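Local coordinates for protein PKS (Streptomyces albus, PDB 4OQJ) that probably condenses acyl and extender units as a ketosynthase domain of an "AT-less" type I polyketide synthase involved in oxazolomycin biosynthesis, at residues 108-113 with 174-179; 91-96 with 113-118; 163-166 with 170-173. All blocks are in the same frame, centred on the assembly; numbering follows the deposited sequence.

The three contacts illustrate how two helices can organise the layer beside a central sheet. Contacts 1 and 2 share helix 105-121, and contacts 1 and 3 share helix 171-180. The centres of contacts 1 and 2 lie about 6 Å apart, and K179 NZ of the first is 2.7 Å from F93 O of the second, a probable hydrogen bond. Contact 3, its centre about 10 Å from that of contact 1, is tied to it by R175 NH1, 2.8 Å from I165 O. Contacts 2 and 3 do not touch, their nearest atoms being about 8 Å apart. A potassium ion bound by Y178 marks the dimer boundary near contact 1, and contact 3 also meets the second subunit.

Contact 1: residues 108-113 with 174-179; sequences RQFLEC and TRTAYK. With K (potassium ion), chain B.
L111 rests one methyl, CD1, on helix 171-180, against the backbone at T176 and the start of the K179 side chain. CG is anti to the backbone N (chi1 176°), and from there CD1 comes within 4.1 Å of T176 CA and within 4.1 Å of K179 CB. The adjacent residue, F110, presents the rim of its ring to the threonine hydroxyl: T176 OG1 lies close to the ring plane, 3.4 Å from F110 CD2, and the two side chains cross at about a right angle. No hydrogen bond joins the segments; the buried hydroxyl is satisfied within its own helix, by V172 O. This is helix-on-helix packing in the thiolase fold of a ketosynthase, with the axes of the two segments 9.7 Å apart at closest approach and crossing at -43°. F110 and C113 also touch V260 of strand 259-267, so helix 105-121 packs against the central sheet as well. K179 bends away after CB, its ammonium going to F93 O. Its neighbour Y178 turns to the subunit interface, with OH 2.9 Å from a potassium ion that S292 O and K294 O of the second subunit also bind. Water 1 donates to Y178 O at 2.9 Å and sits 3.0 Å from the potassium, giving this residue a second, indirect hold on the ion.

Contact 2: residues 91-96 with 113-118; sequences GLFGIT and CAYEAL
Residues 91-94 form a type I beta turn, closed by the bond from G94 N to G91 O (3.1 Å), and the turn faces helix 113-118 with F93 CA 10.3 Å from Y115 CA. Within the thiolase fold of the ketosynthase, this contact sets a loop between strand 75-79 and helix 97-102 against the flank of helix 105-121. Across that gap the side chains make the contact, and a single residue of the helix, Y115, receives both L92 and F93. The phenylalanine supplies the nearer approach: F93 CE1 is 3.7 Å from Y115 CD2, and F93 CZ follows at 3.9 Å from the same carbon. The two ring planes stand at 86° with centroids 5.8 Å apart, an oblique aromatic pair. Y115 has an edge-to-face partner elsewhere, in F699, while L180 of helix 171-180 touches both F93 and Y115. The contact between the segments is wholly apolar and buried. L92 and Y115 approach from opposite directions, and L92 CG, anti to the backbone N (chi1 173°), sends CD2 to within 4.1 Å of Y115 CE2. The same methyl also covers its own neighbour: L92 CD2 stands 3.9 Å above the plane of the F93 ring, displaced toward the rim.

Contact 3: residues 163-166 with 170-173; sequences MMIT and DFVA
With CG anti to its carbonyl carbon (chi1 -60°), F171 turns its ring back against the last turn of helix 157-167; in I165 CG1 takes the crowded position between N and C (chi1 65°), and CG2 faces the ring instead. The result is a CH-pi contact made by the backbone: I165 CA lies 3.9 Å from the centroid of the F171 ring, 20° off its normal. I165 CG2 adds a methyl at 4.0 Å from F171 CZ. D170 CB covers the opposite face toward the rim, so the ring is sandwiched between its own neighbour and the helix. The contact joins helices 157-167 and 171-180 of the ketosynthase's thiolase fold across their short connection. Two carbonyls also border the ring: M164 O approaches obliquely, 3.4 Å from F171 CE2, and I165 O sits 3.6 Å from F171 CG. The latter is engaged by R175 NH1, one turn further along the second helix. Selenomethionine M164 contributes its CG more loosely, 4.3 Å from F171 CE2. Beyond the chain, Y297 of the second subunit packs on F171, and D170 OD1 forms a salt bridge with K169 NZ of that subunit.

Contact 1: residues 108-113 with 174-179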
loop_
_atom_site.group_PDB
_atom_site.type_symbol
_atom_site.label_atom_id
_atom_site.label_comp_id
_atom_site.label_asym_id
_atom_site.label_seq_id
_atom_site.Cartn_x
_atom_site.Cartn_y
_atom_site.Cartn_z
ATOM N N ARG A 108 -18.640 -3.197 -4.464
ATOM C CA ARG A 108 -19.785 -3.834 -3.818
ATOM C C ARG A 108 -19.486 -5.275 -3.461
ATOM O O ARG A 108 -19.763 -5.724 -2.348
ATOM C CB ARG A 108 -21.017 -3.791 -4.717
ATOM C CG ARG A 108 -21.669 -2.411 -4.807
ATOM C CD ARG A 108 -22.874 -2.483 -5.682
ATOM N NE ARG A 108 -22.714 -1.926 -7.023
ATOM C CZ ARG A 108 -23.342 -2.386 -8.105
ATOM N NH1 ARG A 108 -24.090 -3.487 -8.047
ATOM N NH2 ARG A 108 -23.220 -1.751 -9.259
ATOM N N GLN A 109 -18.926 -6.007 -4.413
ATOM C CA GLN A 109 -18.594 -7.404 -4.171
ATOM C C GLN A 109 -17.492 -7.518 -3.113
ATOM O O GLN A 109 -17.512 -8.444 -2.295
ATOM C CB GLN A 109 -18.176 -8.078 -5.476
ATOM C CG GLN A 109 -19.337 -8.269 -6.433
ATOM C CD GLN A 109 -20.303 -9.336 -5.973
ATOM O OE1 GLN A 109 -19.893 -10.418 -5.576
ATOM N NE2 GLN A 109 -21.592 -9.032 -6.022
ATOM N N PHE A 110 -16.538 -6.589 -3.102
ATOM C CA PHE A 110 -15.478 -6.667 -2.095
ATOM C C PHE A 110 -16.067 -6.425 -0.708
ATOM O O PHE A 110 -15.670 -7.061 0.257
ATOM C CB PHE A 110 -14.338 -5.674 -2.313
ATOM C CG PHE A 110 -13.256 -5.839 -1.292
ATOM C CD1 PHE A 110 -12.385 -6.926 -1.367
ATOM C CD2 PHE A 110 -13.186 -5.012 -0.198
ATOM C CE1 PHE A 110 -11.432 -7.130 -0.387
ATOM C CE2 PHE A 110 -12.231 -5.205 0.790
ATOM C CZ PHE A 110 -11.352 -6.254 0.693
ATOM N N LEU A 111 -17.008 -5.491 -0.621
ATOM C CA LEU A 111 -17.655 -5.169 0.643
ATOM C C LEU A 111 -18.413 -6.375 1.193
ATOM O O LEU A 111 -18.285 -6.718 2.367
ATOM C CB LEU A 111 -18.605 -3.970 0.474
ATOM C CG LEU A 111 -19.444 -3.564 1.695
ATOM C CD1 LEU A 111 -18.587 -3.409 2.984
ATOM C CD2 LEU A 111 -20.188 -2.273 1.416
ATOM N N GLU A 112 -19.189 -7.049 0.354
ATOM C CA GLU A 112 -19.916 -8.224 0.848
ATOM C C GLU A 112 -18.927 -9.333 1.195
ATOM O O GLU A 112 -19.102 -10.034 2.190
ATOM C CB GLU A 112 -20.936 -8.716 -0.172
ATOM C CG GLU A 112 -22.189 -7.874 -0.232
ATOM C CD GLU A 112 -23.272 -8.489 -1.104
ATOM O OE1 GLU A 112 -23.035 -9.563 -1.700
ATOM O OE2 GLU A 112 -24.370 -7.907 -1.193
ATOM N N CYS A 113 -17.886 -9.494 0.384
ATOM C CA CYS A 113 -16.894 -10.555 0.639
ATOM C C CYS A 113 -16.127 -10.335 1.969
ATOM O O CYS A 113 -15.867 -11.280 2.719
ATOM C CB CYS A 113 -15.903 -10.642 -0.520
ATOM S SG CYS A 113 -14.818 -12.098 -0.433
ATOM N N THR A 174 -11.488 2.118 1.997
ATOM C CA THR A 174 -12.120 3.017 2.950
ATOM C C THR A 174 -13.657 2.870 3.018
ATOM O O THR A 174 -14.236 3.042 4.081
ATOM C CB THR A 174 -11.785 4.479 2.633
ATOM O OG1 THR A 174 -12.241 4.799 1.312
ATOM C CG2 THR A 174 -10.283 4.706 2.756
ATOM N N ARG A 175 -14.309 2.572 1.900
ATOM C CA ARG A 175 -15.742 2.254 1.933
ATOM C C ARG A 175 -15.979 1.079 2.859
ATOM O O ARG A 175 -16.901 1.101 3.680
ATOM C CB ARG A 175 -16.283 1.917 0.550
ATOM C CG ARG A 175 -17.786 1.567 0.553
ATOM C CD ARG A 175 -18.294 1.216 -0.825
ATOM N NE ARG A 175 -17.545 1.939 -1.821
ATOM C CZ ARG A 175 -17.717 3.226 -2.092
ATOM N NH1 ARG A 175 -16.938 3.809 -2.983
ATOM N NH2 ARG A 175 -18.654 3.925 -1.475
ATOM N N THR A 176 -15.120 0.072 2.752
ATOM C CA THR A 176 -15.233 -1.104 3.601
ATOM C C THR A 176 -14.990 -0.726 5.056
ATOM O O THR A 176 -15.718 -1.173 5.939
ATOM C CB THR A 176 -14.255 -2.208 3.141
ATOM O OG1 THR A 176 -14.551 -2.546 1.777
ATOM C CG2 THR A 176 -14.378 -3.449 3.986
ATOM N N ALA A 177 -13.983 0.109 5.312
ATOM C CA ALA A 177 -13.690 0.515 6.692
ATOM C C ALA A 177 -14.883 1.266 7.286
ATOM O O ALA A 177 -15.269 1.045 8.442
ATOM C CB ALA A 177 -12.450 1.366 6.737
ATOM N N TYR A 178 -15.480 2.148 6.494
ATOM C CA TYR A 178 -16.596 2.955 6.967
ATOM C C TYR A 178 -17.852 2.120 7.225
ATOM O O TYR A 178 -18.580 2.347 8.197
ATOM C CB TYR A 178 -16.920 4.059 5.959
ATOM C CG TYR A 178 -18.119 4.869 6.369
ATOM C CD1 TYR A 178 -18.063 5.679 7.498
ATOM C CD2 TYR A 178 -19.314 4.815 5.648
ATOM C CE1 TYR A 178 -19.154 6.420 7.908
ATOM C CE2 TYR A 178 -20.430 5.568 6.051
ATOM C CZ TYR A 178 -20.331 6.363 7.190
ATOM O OH TYR A 178 -21.398 7.104 7.632
ATOM N N LYS A 179 -18.110 1.148 6.364
ATOM C CA LYS A 179 -19.351 0.392 6.467
ATOM C C LYS A 179 -19.247 -0.796 7.409
ATOM O O LYS A 179 -20.267 -1.244 7.924
ATOM C CB LYS A 179 -19.785 -0.086 5.089
ATOM C CG LYS A 179 -20.275 1.021 4.184
ATOM C CD LYS A 179 -21.548 1.644 4.716
ATOM C CE LYS A 179 -22.057 2.692 3.759
ATOM N NZ LYS A 179 -23.326 3.275 4.249
HETATM K K K B . -21.937 6.020 10.288
HETATM O O HOH W 1 -21.188 3.563 8.697
HETATM O O HOH W 2 -24.433 7.700 9.245
HETATM O O HOH W 3 -22.737 6.581 13.288
HETATM O O HOH W 4 -23.229 3.956 11.809
#

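Contact 2: residues 91-96 with 113-118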
loop_
_atom_site.group_PDB
_atom_site.type_symbol
_atom_site.label_atom_id
_atom_site.label_comp_id
_atom_site.label_asym_id
_atom_site.label_seq_id
_atom_site.Cartn_x
_atom_site.Cartn_y
_atom_site.Cartn_z
ATOM N N GLY A 91 -29.531 -2.262 1.404
ATOM C CA GLY A 91 -30.223 -1.971 2.652
ATOM C C GLY A 91 -29.390 -2.320 3.876
ATOM O O GLY A 91 -29.344 -1.574 4.849
ATOM N N LEU A 92 -28.728 -3.465 3.817
ATOM C CA LEU A 92 -27.907 -3.931 4.918
ATOM C C LEU A 92 -26.810 -2.932 5.227
ATOM O O LEU A 92 -26.457 -2.722 6.395
ATOM C CB LEU A 92 -27.294 -5.286 4.584
ATOM C CG LEU A 92 -26.274 -5.814 5.587
ATOM C CD1 LEU A 92 -26.931 -6.116 6.926
ATOM C CD2 LEU A 92 -25.576 -7.036 5.020
ATOM N N PHE A 93 -26.271 -2.304 4.181
ATOM C CA PHE A 93 -25.160 -1.375 4.364
ATOM C C PHE A 93 -25.603 0.096 4.401
ATOM O O PHE A 93 -24.776 1.001 4.393
ATOM C CB PHE A 93 -24.131 -1.597 3.259
ATOM C CG PHE A 93 -23.501 -2.948 3.309
ATOM C CD1 PHE A 93 -22.652 -3.287 4.350
ATOM C CD2 PHE A 93 -23.786 -3.901 2.346
ATOM C CE1 PHE A 93 -22.072 -4.548 4.413
ATOM C CE2 PHE A 93 -23.217 -5.160 2.415
ATOM C CZ PHE A 93 -22.356 -5.477 3.450
ATOM N N GLY A 94 -26.904 0.333 4.475
ATOM C CA GLY A 94 -27.409 1.691 4.613
ATOM C C GLY A 94 -27.123 2.542 3.392
ATOM O O GLY A 94 -26.889 3.740 3.498
ATOM N N ILE A 95 -27.140 1.909 2.228
ATOM C CA ILE A 95 -26.841 2.577 0.964
ATOM C C ILE A 95 -28.122 2.711 0.133
ATOM O O ILE A 95 -28.889 1.762 0.021
ATOM C CB ILE A 95 -25.761 1.793 0.188
ATOM C CG1 ILE A 95 -24.426 1.881 0.943
ATOM C CG2 ILE A 95 -25.593 2.322 -1.231
ATOM C CD1 ILE A 95 -23.343 0.942 0.436
ATOM N N THR A 96 -28.365 3.889 -0.433
ATOM C CA THR A 96 -29.569 4.107 -1.234
ATOM C C THR A 96 -29.457 3.376 -2.561
ATOM O O THR A 96 -28.359 2.993 -2.964
ATOM C CB THR A 96 -29.793 5.587 -1.527
ATOM O OG1 THR A 96 -28.754 6.042 -2.393
ATOM C CG2 THR A 96 -29.765 6.411 -0.240
ATOM N N CYS A 113 -17.886 -9.494 0.384
ATOM C CA CYS A 113 -16.894 -10.555 0.639
ATOM C C CYS A 113 -16.127 -10.335 1.969
ATOM O O CYS A 113 -15.867 -11.280 2.719
ATOM C CB CYS A 113 -15.903 -10.642 -0.520
ATOM S SG CYS A 113 -14.818 -12.098 -0.433
ATOM N N ALA A 114 -15.769 -9.087 2.253
ATOM C CA ALA A 114 -15.087 -8.752 3.503
ATOM C C ALA A 114 -15.981 -9.024 4.710
ATOM O O ALA A 114 -15.518 -9.540 5.729
ATOM C CB ALA A 114 -14.646 -7.287 3.494
ATOM N N TYR A 115 -17.251 -8.654 4.596
ATOM C CA TYR A 115 -18.245 -8.960 5.611
ATOM C C TYR A 115 -18.254 -10.468 5.873
ATOM O O TYR A 115 -18.196 -10.896 7.018
ATOM C CB TYR A 115 -19.616 -8.454 5.155
ATOM C CG TYR A 115 -20.757 -8.508 6.166
ATOM C CD1 TYR A 115 -21.331 -9.713 6.551
ATOM C CD2 TYR A 115 -21.308 -7.335 6.674
ATOM C CE1 TYR A 115 -22.404 -9.748 7.451
ATOM C CE2 TYR A 115 -22.368 -7.353 7.557
ATOM C CZ TYR A 115 -22.914 -8.558 7.946
ATOM O OH TYR A 115 -23.972 -8.559 8.825
ATOM N N GLU A 116 -18.308 -11.262 4.806
ATOM C CA GLU A 116 -18.310 -12.718 4.928
ATOM C C GLU A 116 -17.045 -13.227 5.595
ATOM O O GLU A 116 -17.112 -14.157 6.396
ATOM C CB GLU A 116 -18.448 -13.392 3.558
ATOM C CG GLU A 116 -19.842 -13.339 2.944
ATOM C CD GLU A 116 -19.859 -13.819 1.477
ATOM O OE1 GLU A 116 -18.777 -13.844 0.847
ATOM O OE2 GLU A 116 -20.953 -14.163 0.958
ATOM N N ALA A 117 -15.891 -12.643 5.254
ATOM C CA ALA A 117 -14.624 -13.112 5.816
ATOM C C ALA A 117 -14.574 -12.885 7.325
ATOM O O ALA A 117 -14.102 -13.748 8.076
ATOM C CB ALA A 117 -13.444 -12.432 5.140
ATOM N N LEU A 118 -15.060 -11.733 7.769
ATOM C CA LEU A 118 -15.097 -11.415 9.198
ATOM C C LEU A 118 -16.119 -12.299 9.913
ATOM O O LEU A 118 -15.865 -12.791 11.008
ATOM C CB LEU A 118 -15.416 -9.938 9.413
ATOM C CG LEU A 118 -14.224 -9.022 9.128
ATOM C CD1 LEU A 118 -14.673 -7.614 8.850
ATOM C CD2 LEU A 118 -13.274 -9.065 10.311
#

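Contact 3: residues 163-166 with 170-173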
loop_
_atom_site.group_PDB
_atom_site.type_symbol
_atom_site.label_atom_id
_atom_site.label_comp_id
_atom_site.label_asym_id
_atom_site.label_seq_id
_atom_site.Cartn_x
_atom_site.Cartn_y
_atom_site.Cartn_z
HETATM N N MSE A 163 -19.718 10.394 -8.522
HETATM C CA MSE A 163 -19.212 9.246 -9.265
HETATM C C MSE A 163 -17.754 8.918 -8.897
HETATM O O MSE A 163 -17.385 7.758 -8.828
HETATM C CB MSE A 163 -19.351 9.494 -10.774
HETATM C CG MSE A 163 -20.769 9.192 -11.274
HETATM SE SE MSE A 163 -20.970 9.396 -13.190
HETATM C CE MSE A 163 -21.327 11.299 -13.172
HETATM N N MSE A 164 -16.934 9.929 -8.636
HETATM C CA MSE A 164 -15.556 9.678 -8.228
HETATM C C MSE A 164 -15.479 8.916 -6.898
HETATM O O MSE A 164 -14.709 7.948 -6.775
HETATM C CB MSE A 164 -14.777 10.992 -8.115
HETATM C CG MSE A 164 -13.356 10.827 -7.574
HETATM SE SE MSE A 164 -12.520 12.545 -7.142
HETATM C CE MSE A 164 -13.418 12.849 -5.410
ATOM N N ILE A 165 -16.250 9.326 -5.896
ATOM C CA ILE A 165 -16.117 8.652 -4.596
ATOM C C ILE A 165 -16.810 7.297 -4.594
ATOM O O ILE A 165 -16.600 6.521 -3.667
ATOM C CB ILE A 165 -16.656 9.504 -3.406
ATOM C CG1 ILE A 165 -18.165 9.730 -3.516
ATOM C CG2 ILE A 165 -15.895 10.815 -3.329
ATOM C CD1 ILE A 165 -18.734 10.590 -2.399
ATOM N N THR A 166 -17.593 6.987 -5.636
ATOM C CA THR A 166 -18.193 5.654 -5.734
ATOM C C THR A 166 -17.460 4.743 -6.718
ATOM O O THR A 166 -17.823 3.578 -6.861
ATOM C CB THR A 166 -19.688 5.709 -6.151
ATOM O OG1 THR A 166 -19.839 6.438 -7.370
ATOM C CG2 THR A 166 -20.534 6.372 -5.057
ATOM N N ASP A 170 -9.251 4.371 -4.962
ATOM C CA ASP A 170 -8.954 4.850 -3.612
ATOM C C ASP A 170 -9.993 4.472 -2.589
ATOM O O ASP A 170 -9.703 4.494 -1.394
ATOM C CB ASP A 170 -8.853 6.376 -3.566
ATOM C CG ASP A 170 -7.861 6.931 -4.530
ATOM O OD1 ASP A 170 -7.972 6.617 -5.732
ATOM O OD2 ASP A 170 -6.966 7.700 -4.086
ATOM N N PHE A 171 -11.214 4.190 -3.032
ATOM C CA PHE A 171 -12.320 4.124 -2.080
ATOM C C PHE A 171 -12.739 2.709 -1.735
ATOM O O PHE A 171 -13.599 2.533 -0.892
ATOM C CB PHE A 171 -13.493 4.953 -2.617
ATOM C CG PHE A 171 -13.128 6.394 -2.814
ATOM C CD1 PHE A 171 -12.977 7.239 -1.726
ATOM C CD2 PHE A 171 -12.858 6.894 -4.077
ATOM C CE1 PHE A 171 -12.596 8.570 -1.896
ATOM C CE2 PHE A 171 -12.478 8.218 -4.246
ATOM C CZ PHE A 171 -12.340 9.053 -3.154
ATOM N N VAL A 172 -12.104 1.686 -2.322
ATOM C CA VAL A 172 -12.537 0.316 -2.025
ATOM C C VAL A 172 -12.244 -0.042 -0.571
ATOM O O VAL A 172 -13.099 -0.605 0.102
ATOM C CB VAL A 172 -11.902 -0.755 -2.954
ATOM C CG1 VAL A 172 -10.373 -0.804 -2.891
ATOM C CG2 VAL A 172 -12.482 -2.144 -2.651
ATOM N N ALA A 173 -11.058 0.305 -0.082
ATOM C CA ALA A 173 -10.670 -0.062 1.264
ATOM C C ALA A 173 -11.388 0.818 2.269
ATOM O O ALA A 173 -11.844 0.322 3.286
ATOM C CB ALA A 173 -9.145 0.033 1.449
#